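Long-range contacts in halogenase (Chondromyces crocatus, PDB 3E1T), which binds FAD and, as a flavin-dependent halogenase, probably chlorinates a precursor or intermediate of the chondrochloren antibiotics: residues F81-K85 with F365-Q370; Q188-Y193 with G233-E239; V308-F312 with F361-Y366. All coordinates share one frame; numbering follows the deposited sequence.

Contact 1: residues F81-K85 with F365-Q370; sequences FRWGK and FYDMNQ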
loop_
_atom_site.group_PDB
_atom_site.type_symbol
_atom_site.label_atom_id
_atom_site.label_comp_id
_atom_site.label_asym_id
_atom_site.label_seq_id
_atom_site.Cartn_x
_atom_site.Cartn_y
_atom_site.Cartn_z
ATOM N N PHE A 81 12.581 -12.418 7.737
ATOM C CA PHE A 81 12.930 -11.193 8.449
ATOM C C PHE A 81 14.191 -11.349 9.266
ATOM O O PHE A 81 14.348 -12.327 10.002
ATOM C CB PHE A 81 11.808 -10.779 9.395
ATOM C CG PHE A 81 10.668 -10.083 8.720
ATOM C CD1 PHE A 81 9.558 -10.797 8.303
ATOM C CD2 PHE A 81 10.700 -8.710 8.516
ATOM C CE1 PHE A 81 8.489 -10.144 7.674
ATOM C CE2 PHE A 81 9.641 -8.050 7.888
ATOM C CZ PHE A 81 8.540 -8.767 7.467
ATOM N N ARG A 82 15.090 -10.381 9.117
ATOM C CA ARG A 82 16.122 -10.133 10.111
ATOM C C ARG A 82 15.680 -8.894 10.902
ATOM O O ARG A 82 15.858 -7.747 10.471
ATOM C CB ARG A 82 17.504 -10.008 9.447
ATOM C CG ARG A 82 18.459 -9.001 10.047
ATOM C CD ARG A 82 19.150 -9.474 11.296
ATOM N NE ARG A 82 18.317 -9.395 12.493
ATOM C CZ ARG A 82 18.127 -8.303 13.230
ATOM N NH1 ARG A 82 18.671 -7.145 12.883
ATOM N NH2 ARG A 82 17.365 -8.371 14.311
ATOM N N TRP A 83 15.080 -9.152 12.062
ATOM C CA TRP A 83 14.261 -8.166 12.742
ATOM C C TRP A 83 13.921 -8.672 14.131
ATOM O O TRP A 83 13.533 -9.826 14.296
ATOM C CB TRP A 83 12.956 -7.997 11.962
ATOM C CG TRP A 83 12.176 -6.723 12.193
ATOM C CD1 TRP A 83 11.504 -6.353 13.319
ATOM C CD2 TRP A 83 11.945 -5.688 11.231
ATOM N NE1 TRP A 83 10.892 -5.129 13.130
ATOM C CE2 TRP A 83 11.145 -4.704 11.854
ATOM C CE3 TRP A 83 12.346 -5.494 9.902
ATOM C CZ2 TRP A 83 10.733 -3.543 11.191
ATOM C CZ3 TRP A 83 11.940 -4.335 9.246
ATOM C CH2 TRP A 83 11.140 -3.379 9.892
ATOM N N GLY A 84 14.048 -7.792 15.118
ATOM C CA GLY A 84 13.706 -8.116 16.496
ATOM C C GLY A 84 14.925 -8.288 17.382
ATOM O O GLY A 84 15.958 -7.633 17.185
ATOM N N LYS A 85 14.788 -9.192 18.350
ATOM C CA LYS A 85 15.812 -9.470 19.352
ATOM C C LYS A 85 16.993 -10.274 18.793
ATOM O O LYS A 85 18.147 -9.886 18.971
ATOM C CB LYS A 85 15.174 -10.217 20.531
ATOM C CG LYS A 85 15.718 -9.825 21.889
ATOM C CD LYS A 85 15.093 -10.654 23.008
ATOM C CE LYS A 85 15.336 -12.159 22.819
ATOM N NZ LYS A 85 16.782 -12.528 22.668
ATOM N N PHE A 365 5.228 -3.681 15.294
ATOM C CA PHE A 365 6.302 -4.399 14.604
ATOM C C PHE A 365 7.608 -3.603 14.555
ATOM O O PHE A 365 8.688 -4.165 14.784
ATOM C CB PHE A 365 5.886 -4.826 13.190
ATOM C CG PHE A 365 6.806 -5.839 12.574
ATOM C CD1 PHE A 365 6.834 -7.155 13.044
ATOM C CD2 PHE A 365 7.655 -5.491 11.539
ATOM C CE1 PHE A 365 7.688 -8.095 12.480
ATOM C CE2 PHE A 365 8.503 -6.436 10.972
ATOM C CZ PHE A 365 8.518 -7.736 11.451
ATOM N N TYR A 366 7.516 -2.312 14.234
ATOM C CA TYR A 366 8.665 -1.412 14.347
ATOM C C TYR A 366 9.227 -1.376 15.786
ATOM O O TYR A 366 10.440 -1.409 15.981
ATOM C CB TYR A 366 8.279 0.000 13.915
ATOM C CG TYR A 366 8.534 0.309 12.454
ATOM C CD1 TYR A 366 7.677 -0.149 11.464
ATOM C CD2 TYR A 366 9.643 1.064 12.068
ATOM C CE1 TYR A 366 7.918 0.151 10.097
ATOM C CE2 TYR A 366 9.879 1.371 10.737
ATOM C CZ TYR A 366 9.002 0.913 9.756
ATOM O OH TYR A 366 9.257 1.203 8.433
ATOM N N ASP A 367 8.326 -1.304 16.767
ATOM C CA ASP A 367 8.665 -1.316 18.201
ATOM C C ASP A 367 9.434 -2.570 18.633
ATOM O O ASP A 367 10.265 -2.492 19.518
ATOM C CB ASP A 367 7.402 -1.148 19.061
ATOM C CG ASP A 367 7.694 -1.170 20.580
ATOM O OD1 ASP A 367 7.863 -0.089 21.192
ATOM O OD2 ASP A 367 7.750 -2.276 21.159
ATOM N N MET A 368 9.172 -3.708 18.004
ATOM C CA MET A 368 9.788 -4.961 18.437
ATOM C C MET A 368 11.255 -5.123 18.030
ATOM O O MET A 368 11.963 -5.937 18.622
ATOM C CB MET A 368 8.967 -6.178 17.996
ATOM C CG MET A 368 9.190 -6.597 16.563
ATOM S SD MET A 368 9.645 -8.338 16.403
ATOM C CE MET A 368 8.060 -9.117 16.754
ATOM N N ASN A 369 11.722 -4.367 17.034
ATOM C CA ASN A 369 13.145 -4.424 16.709
ATOM C C ASN A 369 14.016 -3.848 17.836
ATOM O O ASN A 369 13.845 -2.703 18.254
ATOM C CB ASN A 369 13.465 -3.744 15.381
ATOM C CG ASN A 369 14.850 -4.087 14.878
ATOM O OD1 ASN A 369 15.151 -5.242 14.611
ATOM N ND2 ASN A 369 15.698 -3.080 14.745
ATOM N N GLN A 370 14.945 -4.670 18.319
ATOM C CA GLN A 370 15.928 -4.275 19.333
ATOM C C GLN A 370 17.201 -3.792 18.653
ATOM O O GLN A 370 17.876 -4.564 17.959
ATOM C CB GLN A 370 16.261 -5.476 20.225
ATOM C CG GLN A 370 17.283 -5.196 21.330
ATOM C CD GLN A 370 17.997 -6.450 21.795
ATOM O OE1 GLN A 370 18.934 -6.927 21.144
ATOM N NE2 GLN A 370 17.566 -6.987 22.931
#

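Contact 2: residues Q188-Y193 with G233-E239; sequences QNVALY and GAVVSRE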
loop_
_atom_site.group_PDB
_atom_site.type_symbol
_atom_site.label_atom_id
_atom_site.label_comp_id
_atom_site.label_asym_id
_atom_site.label_seq_id
_atom_site.Cartn_x
_atom_site.Cartn_y
_atom_site.Cartn_z
ATOM N N GLN A 188 7.836 8.438 9.611
ATOM C CA GLN A 188 8.504 9.581 9.001
ATOM C C GLN A 188 9.801 9.093 8.366
ATOM O O GLN A 188 10.907 9.393 8.840
ATOM C CB GLN A 188 8.775 10.637 10.072
ATOM C CG GLN A 188 8.950 12.052 9.552
ATOM C CD GLN A 188 8.849 13.079 10.672
ATOM O OE1 GLN A 188 7.804 13.207 11.321
ATOM N NE2 GLN A 188 9.944 13.796 10.923
ATOM N N ASN A 189 9.640 8.322 7.292
ATOM C CA ASN A 189 10.730 7.595 6.670
ATOM C C ASN A 189 10.848 7.986 5.204
ATOM O O ASN A 189 9.894 8.509 4.615
ATOM C CB ASN A 189 10.485 6.080 6.745
ATOM C CG ASN A 189 10.071 5.595 8.129
ATOM O OD1 ASN A 189 9.342 4.599 8.251
ATOM N ND2 ASN A 189 10.548 6.265 9.174
ATOM N N VAL A 190 12.026 7.744 4.631
ATOM C CA VAL A 190 12.246 7.877 3.206
ATOM C C VAL A 190 12.784 6.550 2.671
ATOM O O VAL A 190 13.629 5.913 3.310
ATOM C CB VAL A 190 13.220 9.031 2.872
ATOM C CG1 VAL A 190 12.662 10.350 3.373
ATOM C CG2 VAL A 190 14.576 8.775 3.496
ATOM N N ALA A 191 12.262 6.112 1.533
ATOM C CA ALA A 191 12.787 4.913 0.872
ATOM C C ALA A 191 13.697 5.314 -0.288
ATOM O O ALA A 191 13.398 6.248 -1.034
ATOM C CB ALA A 191 11.674 4.031 0.388
ATOM N N LEU A 192 14.812 4.608 -0.414
ATOM C CA LEU A 192 15.786 4.840 -1.476
ATOM C C LEU A 192 16.006 3.494 -2.130
ATOM O O LEU A 192 16.446 2.564 -1.461
ATOM C CB LEU A 192 17.092 5.350 -0.870
ATOM C CG LEU A 192 18.243 5.692 -1.817
ATOM C CD1 LEU A 192 17.876 6.870 -2.729
ATOM C CD2 LEU A 192 19.469 6.031 -1.003
ATOM N N TYR A 193 15.675 3.366 -3.412
ATOM C CA TYR A 193 15.650 2.042 -4.022
ATOM C C TYR A 193 16.164 1.956 -5.462
ATOM O O TYR A 193 16.004 2.890 -6.246
ATOM C CB TYR A 193 14.251 1.421 -3.913
ATOM C CG TYR A 193 13.208 2.061 -4.793
ATOM C CD1 TYR A 193 12.967 1.564 -6.076
ATOM C CD2 TYR A 193 12.445 3.151 -4.345
ATOM C CE1 TYR A 193 12.013 2.132 -6.896
ATOM C CE2 TYR A 193 11.479 3.739 -5.166
ATOM C CZ TYR A 193 11.271 3.212 -6.446
ATOM O OH TYR A 193 10.336 3.746 -7.306
ATOM N N GLY A 233 15.631 -1.880 -1.668
ATOM C CA GLY A 233 15.363 -0.556 -1.132
ATOM C C GLY A 233 15.724 -0.423 0.322
ATOM O O GLY A 233 15.498 -1.352 1.107
ATOM N N ALA A 234 16.305 0.724 0.664
ATOM C CA ALA A 234 16.594 1.089 2.049
ATOM C C ALA A 234 15.534 2.083 2.523
ATOM O O ALA A 234 15.250 3.082 1.839
ATOM C CB ALA A 234 17.970 1.692 2.156
ATOM N N VAL A 235 14.913 1.760 3.654
ATOM C CA VAL A 235 13.926 2.624 4.292
ATOM C C VAL A 235 14.650 3.209 5.515
ATOM O O VAL A 235 14.967 2.481 6.463
ATOM C CB VAL A 235 12.654 1.843 4.712
ATOM C CG1 VAL A 235 11.684 2.733 5.473
ATOM C CG2 VAL A 235 11.956 1.200 3.474
ATOM N N VAL A 236 14.941 4.510 5.457
ATOM C CA VAL A 236 15.718 5.202 6.490
ATOM C C VAL A 236 14.940 6.433 7.011
ATOM O O VAL A 236 13.809 6.668 6.592
ATOM C CB VAL A 236 17.149 5.561 5.961
ATOM C CG1 VAL A 236 17.933 4.280 5.575
ATOM C CG2 VAL A 236 17.091 6.498 4.760
ATOM N N SER A 237 15.524 7.192 7.939
ATOM C CA SER A 237 14.869 8.373 8.488
ATOM C C SER A 237 14.759 9.493 7.458
ATOM O O SER A 237 15.667 9.705 6.652
ATOM C CB SER A 237 15.608 8.887 9.729
ATOM O OG SER A 237 16.682 9.741 9.346
ATOM N N ARG A 238 13.642 10.216 7.513
ATOM C CA ARG A 238 13.448 11.434 6.729
ATOM C C ARG A 238 14.623 12.407 6.886
ATOM O O ARG A 238 15.006 13.081 5.933
ATOM C CB ARG A 238 12.135 12.123 7.128
ATOM C CG ARG A 238 11.680 13.182 6.129
ATOM C CD ARG A 238 10.459 13.991 6.600
ATOM N NE ARG A 238 9.885 14.734 5.476
ATOM C CZ ARG A 238 10.312 15.925 5.060
ATOM N NH1 ARG A 238 11.312 16.537 5.684
ATOM N NH2 ARG A 238 9.739 16.510 4.018
ATOM N N GLU A 239 15.186 12.469 8.090
ATOM C CA GLU A 239 16.324 13.357 8.391
ATOM C C GLU A 239 17.590 12.973 7.623
ATOM O O GLU A 239 18.351 13.841 7.188
ATOM C CB GLU A 239 16.610 13.378 9.895
ATOM C CG GLU A 239 15.517 14.032 10.733
ATOM C CD GLU A 239 14.205 13.265 10.690
ATOM O OE1 GLU A 239 14.202 12.065 11.057
ATOM O OE2 GLU A 239 13.177 13.864 10.284
#

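Contact 3: residues V308-F312 with F361-Y366; sequences VDPVF and FLVAFY. With FAD (flavin-adenine dinucleotide), chain C.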
loop_
_atom_site.group_PDB
_atom_site.type_symbol
_atom_site.label_atom_id
_atom_site.label_comp_id
_atom_site.label_asym_id
_atom_site.label_seq_id
_atom_site.Cartn_x
_atom_site.Cartn_y
_atom_site.Cartn_z
ATOM N N VAL A 308 0.198 3.336 4.731
ATOM C CA VAL A 308 0.956 3.125 5.983
ATOM C C VAL A 308 2.488 3.166 5.787
ATOM O O VAL A 308 3.113 4.180 6.074
ATOM C CB VAL A 308 0.540 1.833 6.733
ATOM C CG1 VAL A 308 1.181 1.822 8.140
ATOM C CG2 VAL A 308 -0.988 1.746 6.860
ATOM N N ASP A 309 3.078 2.066 5.313
ATOM C CA ASP A 309 4.535 1.893 5.257
ATOM C C ASP A 309 4.788 0.578 4.522
ATOM O O ASP A 309 3.948 -0.306 4.570
ATOM C CB ASP A 309 5.128 1.864 6.693
ATOM C CG ASP A 309 6.647 1.875 6.718
ATOM O OD1 ASP A 309 7.259 2.960 6.582
ATOM O OD2 ASP A 309 7.244 0.785 6.889
ATOM N N PRO A 310 5.923 0.450 3.819
ATOM C CA PRO A 310 6.160 -0.747 3.001
ATOM C C PRO A 310 6.372 -2.090 3.718
ATOM O O PRO A 310 6.357 -3.121 3.040
ATOM C CB PRO A 310 7.440 -0.400 2.217
ATOM C CG PRO A 310 7.621 1.063 2.365
ATOM C CD PRO A 310 7.017 1.421 3.671
ATOM N N VAL A 311 6.587 -2.113 5.035
ATOM C CA VAL A 311 6.839 -3.408 5.671
ATOM C C VAL A 311 5.530 -4.184 5.750
ATOM O O VAL A 311 4.484 -3.607 6.062
ATOM C CB VAL A 311 7.577 -3.310 7.038
ATOM C CG1 VAL A 311 6.793 -2.536 8.051
ATOM C CG2 VAL A 311 7.909 -4.715 7.566
ATOM N N PHE A 312 5.609 -5.481 5.448
ATOM C CA PHE A 312 4.453 -6.365 5.254
ATOM C C PHE A 312 3.577 -6.102 4.009
ATOM O O PHE A 312 2.536 -6.728 3.838
ATOM C CB PHE A 312 3.624 -6.532 6.540
ATOM C CG PHE A 312 4.276 -7.429 7.557
ATOM C CD1 PHE A 312 4.817 -6.904 8.723
ATOM C CD2 PHE A 312 4.379 -8.799 7.326
ATOM C CE1 PHE A 312 5.436 -7.737 9.659
ATOM C CE2 PHE A 312 4.982 -9.637 8.254
ATOM C CZ PHE A 312 5.519 -9.102 9.428
ATOM N N PHE A 361 -0.604 -2.700 13.755
ATOM C CA PHE A 361 0.337 -3.801 13.787
ATOM C C PHE A 361 1.749 -3.367 13.410
ATOM O O PHE A 361 2.724 -3.892 13.966
ATOM C CB PHE A 361 -0.126 -4.933 12.884
ATOM C CG PHE A 361 0.852 -6.067 12.799
ATOM C CD1 PHE A 361 1.069 -6.899 13.899
ATOM C CD2 PHE A 361 1.570 -6.289 11.642
ATOM C CE1 PHE A 361 1.990 -7.938 13.831
ATOM C CE2 PHE A 361 2.490 -7.324 11.565
ATOM C CZ PHE A 361 2.694 -8.154 12.661
ATOM N N LEU A 362 1.870 -2.436 12.459
ATOM C CA LEU A 362 3.191 -1.993 12.011
ATOM C C LEU A 362 3.914 -1.145 13.052
ATOM O O LEU A 362 5.135 -1.210 13.125
ATOM C CB LEU A 362 3.140 -1.263 10.669
ATOM C CG LEU A 362 2.734 -2.029 9.392
ATOM C CD1 LEU A 362 3.215 -1.238 8.182
ATOM C CD2 LEU A 362 3.242 -3.447 9.309
ATOM N N VAL A 363 3.175 -0.322 13.807
ATOM C CA VAL A 363 3.738 0.431 14.943
ATOM C C VAL A 363 4.349 -0.591 15.921
ATOM O O VAL A 363 5.524 -0.481 16.279
ATOM C CB VAL A 363 2.686 1.359 15.670
ATOM C CG1 VAL A 363 3.267 1.964 16.993
ATOM C CG2 VAL A 363 2.208 2.503 14.764
ATOM N N ALA A 364 3.572 -1.603 16.320
ATOM C CA ALA A 364 4.095 -2.647 17.222
ATOM C C ALA A 364 5.268 -3.439 16.611
ATOM O O ALA A 364 6.210 -3.796 17.328
ATOM C CB ALA A 364 2.968 -3.591 17.704
ATOM N N PHE A 365 5.228 -3.681 15.294
ATOM C CA PHE A 365 6.302 -4.399 14.604
ATOM C C PHE A 365 7.608 -3.603 14.555
ATOM O O PHE A 365 8.688 -4.165 14.784
ATOM C CB PHE A 365 5.886 -4.826 13.190
ATOM C CG PHE A 365 6.806 -5.839 12.574
ATOM C CD1 PHE A 365 6.834 -7.155 13.044
ATOM C CD2 PHE A 365 7.655 -5.491 11.539
ATOM C CE1 PHE A 365 7.688 -8.095 12.480
ATOM C CE2 PHE A 365 8.503 -6.436 10.972
ATOM C CZ PHE A 365 8.518 -7.736 11.451
ATOM N N TYR A 366 7.516 -2.312 14.234
ATOM C CA TYR A 366 8.665 -1.412 14.347
ATOM C C TYR A 366 9.227 -1.376 15.786
ATOM O O TYR A 366 10.440 -1.409 15.981
ATOM C CB TYR A 366 8.279 0.000 13.915
ATOM C CG TYR A 366 8.534 0.309 12.454
ATOM C CD1 TYR A 366 7.677 -0.149 11.464
ATOM C CD2 TYR A 366 9.643 1.064 12.068
ATOM C CE1 TYR A 366 7.918 0.151 10.097
ATOM C CE2 TYR A 366 9.879 1.371 10.737
ATOM C CZ TYR A 366 9.002 0.913 9.756
ATOM O OH TYR A 366 9.257 1.203 8.433
HETATM P PA FAD C . -0.744 4.078 -8.218
HETATM O O1A FAD C . -0.168 2.695 -8.370
HETATM O O2A FAD C . 0.233 5.130 -7.819
HETATM O O5B FAD C . -1.386 4.486 -9.643
HETATM C C5B FAD C . -2.068 5.717 -9.822
HETATM C C4B FAD C . -2.133 6.049 -11.316
HETATM O O4B FAD C . -2.704 7.325 -11.526
HETATM C C3B FAD C . -0.739 6.092 -11.931
HETATM O O3B FAD C . -0.723 5.206 -13.028
HETATM C C2B FAD C . -0.557 7.519 -12.407
HETATM O O2B FAD C . 0.082 7.537 -13.652
HETATM C C1B FAD C . -1.987 8.015 -12.518
HETATM N N9A FAD C . -2.176 9.462 -12.311
HETATM C C8A FAD C . -1.543 10.302 -11.430
HETATM N N7A FAD C . -2.068 11.539 -11.584
HETATM C C5A FAD C . -3.032 11.500 -12.535
HETATM C C6A FAD C . -3.879 12.468 -13.098
HETATM N N6A FAD C . -3.752 13.767 -12.802
HETATM N N1A FAD C . -4.771 12.085 -14.072
HETATM C C2A FAD C . -4.820 10.791 -14.523
HETATM N N3A FAD C . -3.974 9.853 -13.972
HETATM C C4A FAD C . -3.104 10.197 -12.995
HETATM N N1 FAD C . 2.742 -2.056 -2.046
HETATM C C2 FAD C . 2.679 -3.419 -2.128
HETATM O O2 FAD C . 1.576 -3.938 -2.282
HETATM N N3 FAD C . 3.840 -4.165 -2.019
HETATM C C4 FAD C . 5.071 -3.542 -1.843
HETATM O O4 FAD C . 6.110 -4.202 -1.767
HETATM C C4X FAD C . 5.131 -2.158 -1.746
HETATM N N5 FAD C . 6.335 -1.502 -1.571
HETATM C C5X FAD C . 6.365 -0.123 -1.489
HETATM C C6 FAD C . 7.576 0.551 -1.302
HETATM C C7 FAD C . 7.595 1.952 -1.218
HETATM C C7M FAD C . 8.863 2.640 -0.797
HETATM C C8 FAD C . 6.403 2.681 -1.315
HETATM C C8M FAD C . 6.351 4.164 -1.027
HETATM C C9 FAD C . 5.205 2.004 -1.513
HETATM C C9A FAD C . 5.175 0.607 -1.597
HETATM N N10 FAD C . 3.969 -0.039 -1.799
HETATM C C10 FAD C . 3.943 -1.416 -1.864
HETATM C "C1'" FAD C . 2.693 0.752 -2.030
HETATM C "C2'" FAD C . 2.237 0.798 -3.493
HETATM O "O2'" FAD C . 3.210 1.511 -4.229
HETATM C "C3'" FAD C . 0.885 1.515 -3.627
HETATM O "O3'" FAD C . 0.063 1.250 -2.511
HETATM C "C4'" FAD C . 0.061 1.116 -4.852
HETATM O "O4'" FAD C . 0.779 1.431 -6.024
HETATM C "C5'" FAD C . -1.260 1.886 -4.843
HETATM O "O5'" FAD C . -1.872 1.784 -6.099
HETATM P P FAD C . -2.854 2.933 -6.644
HETATM O O1P FAD C . -3.741 2.343 -7.720
HETATM O O2P FAD C . -3.691 3.483 -5.533
HETATM O O3P FAD C . -1.902 4.108 -7.128
#

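Contact 1: residues F81-K85 with F365-Q370
Trp83 and Phe365 both carry CG anti to the backbone N (chi1 -160° and -166°), and these torsions swing the two rings together as a stack. The five-membered ring of the indole lies against the phenyl ring with centroids 4.0 Å apart and planes 24° from parallel; Phe365 CE2 sits over the middle of the indole system, 3.3 Å from Trp83 CE2. The same indole also gives its N-H to the helix: Trp83 NE1 reaches Phe365 O at 2.9 Å, coming from above the carbonyl plane rather than along a lone pair. Stack and hydrogen bond thus fix one ring against one residue of the helix.

Phe81 adds a T-shaped pair, its face receiving the edge of Phe365. The benzene half of Trp83 in turn points its edge at the face of Tyr366, so that four aromatic side chains form a cluster between the end of strand 75-82 and the last turn of helix 340-368. Trp219 and Trp377 meet Trp83 edge-to-face as well.

Beyond the helix the chain turns polar. Asn369 OD1 takes the amide of Gly84, N to OD1 2.8 Å, almost straight and on a lone pair in the carbonyl plane, while also lying over the indole face remote from Phe365. Gly84 O accepts a weak bond from Gln370 N at 3.3 Å. Gly84 packs close to Met368 SD, whose sulfur stands obliquely beside the indole, and the glycine's backbone angles suit a residue without CB. At the exposed margin, Lys85 CG rests on Gln370 NE2 at 3.5 Å.

Contact 2: residues Q188-Y193 with G233-E239
Four backbone hydrogen bonds tie strand 189-193 to strand 233-237. Val190 and Val236 exchange N-H and C=O in both directions, each N to O distance being 2.9 Å, and Leu192 and Ala234 do likewise, N to O 2.8 Å. Between them stands the non-hydrogen-bonded pair Ala191 with Val235, and Tyr193 with Gly233 follows beyond Leu192-Ala234; there CA-H groups lean on carbonyls: Ala191 CA lies 3.2 Å from Ala234 O. Past the strand end the ladder is prolonged by Arg238 N, which donates to Gln188 O at 3.1 Å.

This is an antiparallel pair within the large mixed sheet, the strands running at 161° to each other, with 218-224 and 281-284 flanking it. Ala191 and Val235 share a face, and Ala191 touches the FAD there. On the face of Val190, Val236, Leu192 and Ala234, helix 248-257 covers the latter three.

Among apolar contacts, Val190 CG2 meets Val236 CG2 at 3.6 Å, while Val190 CG1 lies against Arg238 CA. Gly233 leaves room for Tyr193, whose CB rests 3.6 Å from Gly233 CA.

Polar side chains gather at the far end. Gln188, with CG anti to its N (chi1 -157°) and an extended chain, brings NE2 to the syn side of Glu239 OE2 at 3.3 Å. Gln188 CG meets Arg238 CD where the chains cross at a slant, and the guanidinium goes on to a salt bridge with Asp285. Ser237 OG caps Ala240 N.

Contact 3: residues V308-F312 with F361-Y366
Asp309 OD2 receives the phenol of Tyr366, OH to OD2 2.6 Å, and the hydroxyl arrives from above the carboxylate plane while the oxygen lies at the edge of the tyrosine ring. Tyr286 OH bonds the other carboxylate oxygen, OD1, and Trp219 NE1 bonds Tyr366 OH, so both buried groups have a second partner. Asp309 CG stands anti to N (chi1 -172°), which carries the carboxylate toward the helix.

Leu362 packs against the loop from the helix: its CD1 touches Val308 CG1 at 3.7 Å and Val311 CG1 at 3.8 Å, and CD2 lies at the edge of the Phe312 ring. Val311 CG1 packs obliquely on Tyr366 CE1 at 3.6 Å. Phe312 directs its edge at the face of Phe365, CE1 3.4 Å above the plane and over the centre, with planes at 69°. Phe361 CE2 adds a further contact to Phe312 CE1 at 3.5 Å. Were Phe365 cut back to an alanine, the edge of Phe312 would probably lose the face it points at, and Phe312 and Val311 CG2 would border a gap.

Pro310 turns the other way, its CB 3.6 Å from FAD C6: the loop is a wall of the flavin pocket, backed by helix 340-368.

How the contacts relate
Contacts 1 and 3 are neighbours, centres about 10 Å apart, and both end on helix 340-368, sharing Phe365 and Tyr366: the flavin loop and the strand end both pack on Phe365. Contact 2, about 17 Å from contact 1 and 14 Å from contact 3 between centres, belongs to the same large mixed sheet as the strand of contact 1. Along the chain, contact 2 is nested within the loop that contact 1 closes, and contact 3 follows contact 2. Tyr366 OH and Asp309 approach Asn189, so sheet, flavin loop and helix converge beside the isoalloxazine, which Ala191 and Pro310 touch.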